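Blr6230 protein (Bradyrhizobium diazoefficiens, PDB 5WCM) hydrolyses beta-lactam antibiotics as a zinc-dependent class B3 metallo-beta-lactamase, and is bound here by a sulfonamide inhibitor. Local coordinates at residues Asn68-Leu73 / Gly145-Cys150. Sequence-based numbering, arbitrary orientation.
Sequences NTHAHL and GHSPGC. With ZN (zinc ion), chain C; 4NZ (4-nitrobenzenesulfonamide), chain I.
His70, His72 and His146 converge on one zinc ion. His70 NE2 and His146 NE2 bind it from one chain segment each, both at 2.1 Å. His72 adds ND1, its other ring nitrogen, also at 2.1 Å from the zinc. The sulfonamide nitrogen N1 of 4-nitrobenzenesulfonamide is a further ligand at 2.0 Å. A water modelled at the zinc overlaps N1 and probably marks an alternative occupant.

The His146 ring turns its edge to a face of His70 in a T-shaped pair, planes at 76°. His146 CD2 lies over the rim of that face. The His146 side chain reaches the metal because CG is anti to the backbone N, chi1 -177°. A water joins the segments beside the metal: it accepts from His72 NE2 at 2.8 Å and donates to His146 O at 2.7 Å. Farther back, Ser147 OG packs against His70 CB at 3.3 Å. Cys150 SG, disulfide-bonded to Cys170, lies obliquely to the His70 ring. Cys150 CA also makes a CH...O contact with Thr69 O, at 3.4 Å.

A second shell sets the rings. His70 ND1 donates to Cys170 O, and His146 ND1 to Thr173 O. Asp96 ties the two segments together: its carboxylate bonds Ser147 OG, Gly149 N and Ala71 N.

His70 and His72 begin the HxHxDH motif of the metallo-beta-lactamase superfamily. Asp74 and His75 complete it and bind the neighbouring zinc with His211. The three histidine nitrogens that face the metal stay close together without hydrogen bonding because each gives its lone pair to zinc. The carbonyl acceptors at ND1 of His70 and His146 probably make both rings stronger donors. The zinc would be expected to favour a deprotonated sulfonamide nitrogen.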
ATOM      1  N   ASN A  68       1.210   6.632   2.509  1.00 10.37           N
ATOM      2  CA  ASN A  68       1.918   5.342   2.546  1.00 10.34           C
ATOM      3  C   ASN A  68       0.977   4.286   3.093  1.00 10.49           C
ATOM      4  O   ASN A  68       0.253   4.530   4.079  1.00 10.77           O
ATOM      5  CB  ASN A  68       3.155   5.466   3.464  1.00 10.42           C
ATOM      6  CG  ASN A  68       4.133   4.264   3.446  1.00 10.25           C
ATOM      7  OD1 ASN A  68       4.784   4.022   4.470  1.00 11.11           O
ATOM      8  ND2 ASN A  68       4.318   3.580   2.319  1.00 10.08           N
ATOM      9  N   THR A  69       1.040   3.092   2.505  1.00 10.14           N
ATOM     10  CA  THR A  69       0.422   1.892   3.083  1.00 10.24           C
ATOM     11  C   THR A  69       1.306   1.329   4.186  1.00 10.21           C
ATOM     12  O   THR A  69       0.857   1.103   5.297  1.00 11.48           O
ATOM     13  CB  THR A  69       0.169   0.801   2.022  1.00 11.36           C
ATOM     14  OG1 THR A  69       1.358   0.583   1.261  1.00 12.09           O
ATOM     15  CG2 THR A  69      -0.998   1.161   1.125  1.00 12.44           C
ATOM     16  N   HIS A  70       2.568   1.080   3.876  1.00 10.47           N
ATOM     17  CA  HIS A  70       3.504   0.599   4.904  1.00  9.82           C
ATOM     18  C   HIS A  70       4.937   0.872   4.534  1.00 10.00           C
ATOM     19  O   HIS A  70       5.290   0.982   3.357  1.00 10.38           O
ATOM     20  CB  HIS A  70       3.309  -0.894   5.212  1.00 11.33           C
ATOM     21  CG  HIS A  70       3.851  -1.831   4.167  1.00 10.75           C
ATOM     22  ND1 HIS A  70       3.080  -2.348   3.146  1.00 11.37           N
ATOM     23  CD2 HIS A  70       5.083  -2.383   4.021  1.00 11.11           C
ATOM     24  CE1 HIS A  70       3.820  -3.176   2.421  1.00 11.29           C
ATOM     25  NE2 HIS A  70       5.045  -3.218   2.929  1.00 11.09           N
ATOM     26  N   ALA A  71       5.774   0.944   5.556  1.00 10.16           N
ATOM     27  CA  ALA A  71       7.097   1.547   5.412  1.00 10.51           C
ATOM     28  C   ALA A  71       8.194   0.516   5.151  1.00 11.06           C
ATOM     29  O   ALA A  71       9.085   0.340   5.983  1.00 14.25           O
ATOM     30  CB  ALA A  71       7.399   2.364   6.654  1.00 11.62           C
ATOM     31  N   HIS A  72       8.111  -0.140   4.000  1.00 10.12           N
ATOM     32  CA  HIS A  72       9.200  -0.959   3.445  1.00 10.18           C
ATOM     33  C   HIS A  72       9.731  -0.308   2.197  1.00  9.87           C
ATOM     34  O   HIS A  72       8.971   0.381   1.509  1.00  9.68           O
ATOM     35  CB  HIS A  72       8.759  -2.393   3.150  1.00 10.55           C
ATOM     36  CG  HIS A  72       8.447  -3.208   4.369  1.00 10.73           C
ATOM     37  ND1 HIS A  72       7.616  -4.313   4.330  1.00 11.24           N
ATOM     38  CD2 HIS A  72       8.839  -3.070   5.659  1.00 11.44           C
ATOM     39  CE1 HIS A  72       7.529  -4.820   5.546  1.00 11.42           C
ATOM     40  NE2 HIS A  72       8.250  -4.084   6.370  1.00 11.94           N
ATOM     41  N   LEU A  73      11.017  -0.529   1.914  1.00  9.99           N
ATOM     42  CA  LEU A  73      11.730   0.163   0.837  1.00  9.82           C
ATOM     43  C   LEU A  73      11.093   0.052  -0.544  1.00 10.41           C
ATOM     44  O   LEU A  73      11.268   0.935  -1.367  1.00 10.75           O
ATOM     45  CB  LEU A  73      13.203  -0.251   0.759  1.00 11.91           C
ATOM     46  CG  LEU A  73      13.557  -1.515  -0.001  1.00 12.63           C
ATOM     47  CD1 LEU A  73      15.046  -1.562  -0.341  1.00 12.85           C
ATOM     48  CD2 LEU A  73      13.156  -2.741   0.797  1.00 14.47           C
ATOM     49  N   GLY A 145       0.753  -5.417  11.413  1.00 12.05           N
ATOM     50  CA  GLY A 145       1.242  -6.788  11.306  1.00 13.06           C
ATOM     51  C   GLY A 145       2.396  -6.805  10.341  1.00 12.58           C
ATOM     52  O   GLY A 145       3.552  -7.017  10.710  1.00 12.86           O
ATOM     53  N   HIS A 146       2.076  -6.565   9.072  1.00 11.98           N
ATOM     54  CA  HIS A 146       3.117  -6.545   8.049  1.00 12.35           C
ATOM     55  C   HIS A 146       4.151  -5.453   8.348  1.00 11.73           C
ATOM     56  O   HIS A 146       5.341  -5.652   8.093  1.00 11.54           O
ATOM     57  CB  HIS A 146       2.487  -6.413   6.671  1.00 12.16           C
ATOM     58  CG  HIS A 146       3.477  -6.448   5.559  1.00 11.89           C
ATOM     59  ND1 HIS A 146       3.928  -7.618   4.991  1.00 13.01           N
ATOM     60  CD2 HIS A 146       4.136  -5.446   4.935  1.00 11.47           C
ATOM     61  CE1 HIS A 146       4.821  -7.330   4.062  1.00 12.39           C
ATOM     62  NE2 HIS A 146       4.957  -6.015   3.993  1.00 12.58           N
ATOM     63  N   SER A 147       3.678  -4.339   8.895  1.00 11.43           N
ATOM     64  CA  SER A 147       4.542  -3.346   9.528  1.00 10.97           C
ATOM     65  C   SER A 147       3.778  -2.859  10.770  1.00 11.35           C
ATOM     66  O   SER A 147       2.562  -3.022  10.840  1.00 12.10           O
ATOM     67  CB  SER A 147       4.899  -2.192   8.579  1.00 12.24           C
ATOM     68  OG  SER A 147       3.779  -1.356   8.402  1.00 12.42           O
ATOM     69  N   PRO A 148       4.468  -2.218  11.732  1.00 11.68           N
ATOM     70  CA  PRO A 148       3.745  -1.841  12.958  1.00 12.68           C
ATOM     71  C   PRO A 148       2.709  -0.742  12.738  1.00 13.03           C
ATOM     72  O   PRO A 148       1.748  -0.664  13.496  1.00 14.10           O
ATOM     73  CB  PRO A 148       4.856  -1.382  13.907  1.00 14.62           C
ATOM     74  CG  PRO A 148       6.025  -1.106  13.049  1.00 14.59           C
ATOM     75  CD  PRO A 148       5.916  -2.008  11.860  1.00 12.44           C
ATOM     76  N   GLY A 149       2.913   0.075  11.706  1.00 11.63           N
ATOM     77  CA  GLY A 149       1.999   1.169  11.356  1.00 11.45           C
ATOM     78  C   GLY A 149       1.262   1.027  10.038  1.00 11.78           C
ATOM     79  O   GLY A 149       0.789   2.011   9.495  1.00 11.93           O
ATOM     80  N   CYS A 150       1.163  -0.201   9.561  1.00 11.14           N
ATOM     81  CA  CYS A 150       0.550  -0.531   8.268  1.00 11.49           C
ATOM     82  C   CYS A 150      -0.880   0.027   8.238  1.00 11.47           C
ATOM     83  O   CYS A 150      -1.680  -0.278   9.125  1.00 11.86           O
ATOM     84  CB  CYS A 150       0.556  -2.060   8.155  1.00 11.77           C
ATOM     85  SG  CYS A 150       0.485  -2.837   6.530  1.00 12.19           S
TER
HETATM   86 ZN    ZN C 301       6.256  -4.881   2.868  1.00 11.48          ZN
HETATM   87  S   4NZ I 307       7.244  -7.090   1.151  0.60 11.25           S
HETATM   88  C1  4NZ I 307      11.662  -7.119   0.379  0.60 16.29           C
HETATM   89  N1  4NZ I 307       6.632  -5.680   1.103  0.60 10.42           N
HETATM   90  O1  4NZ I 307       6.643  -7.857   0.112  0.60 12.85           O
HETATM   91  C2  4NZ I 307      11.037  -5.899   0.548  0.60 16.09           C
HETATM   92  O2  4NZ I 307       7.083  -7.572   2.483  0.60 11.31           O
HETATM   93  C3  4NZ I 307       9.673  -5.877   0.790  0.60 14.19           C
HETATM   94  C4  4NZ I 307       8.974  -7.069   0.836  0.60 14.47           C
HETATM   95  C5  4NZ I 307       9.618  -8.286   0.684  0.60 15.89           C
HETATM   96  C6  4NZ I 307      10.980  -8.313   0.469  0.60 15.79           C
HETATM   97  N7  4NZ I 307      13.070  -7.146  -0.032  0.60 18.41           N
HETATM   98  O12 4NZ I 307      13.626  -6.088  -0.264  0.60 20.19           O
HETATM   99  O13 4NZ I 307      13.628  -8.231  -0.113  0.60 22.96           O
HETATM  100  O   HOH W   1       7.867  -5.046   8.981  1.00 12.52           O
HETATM  101  O   HOH W   2       7.184  -5.004   1.152  0.40 11.47           O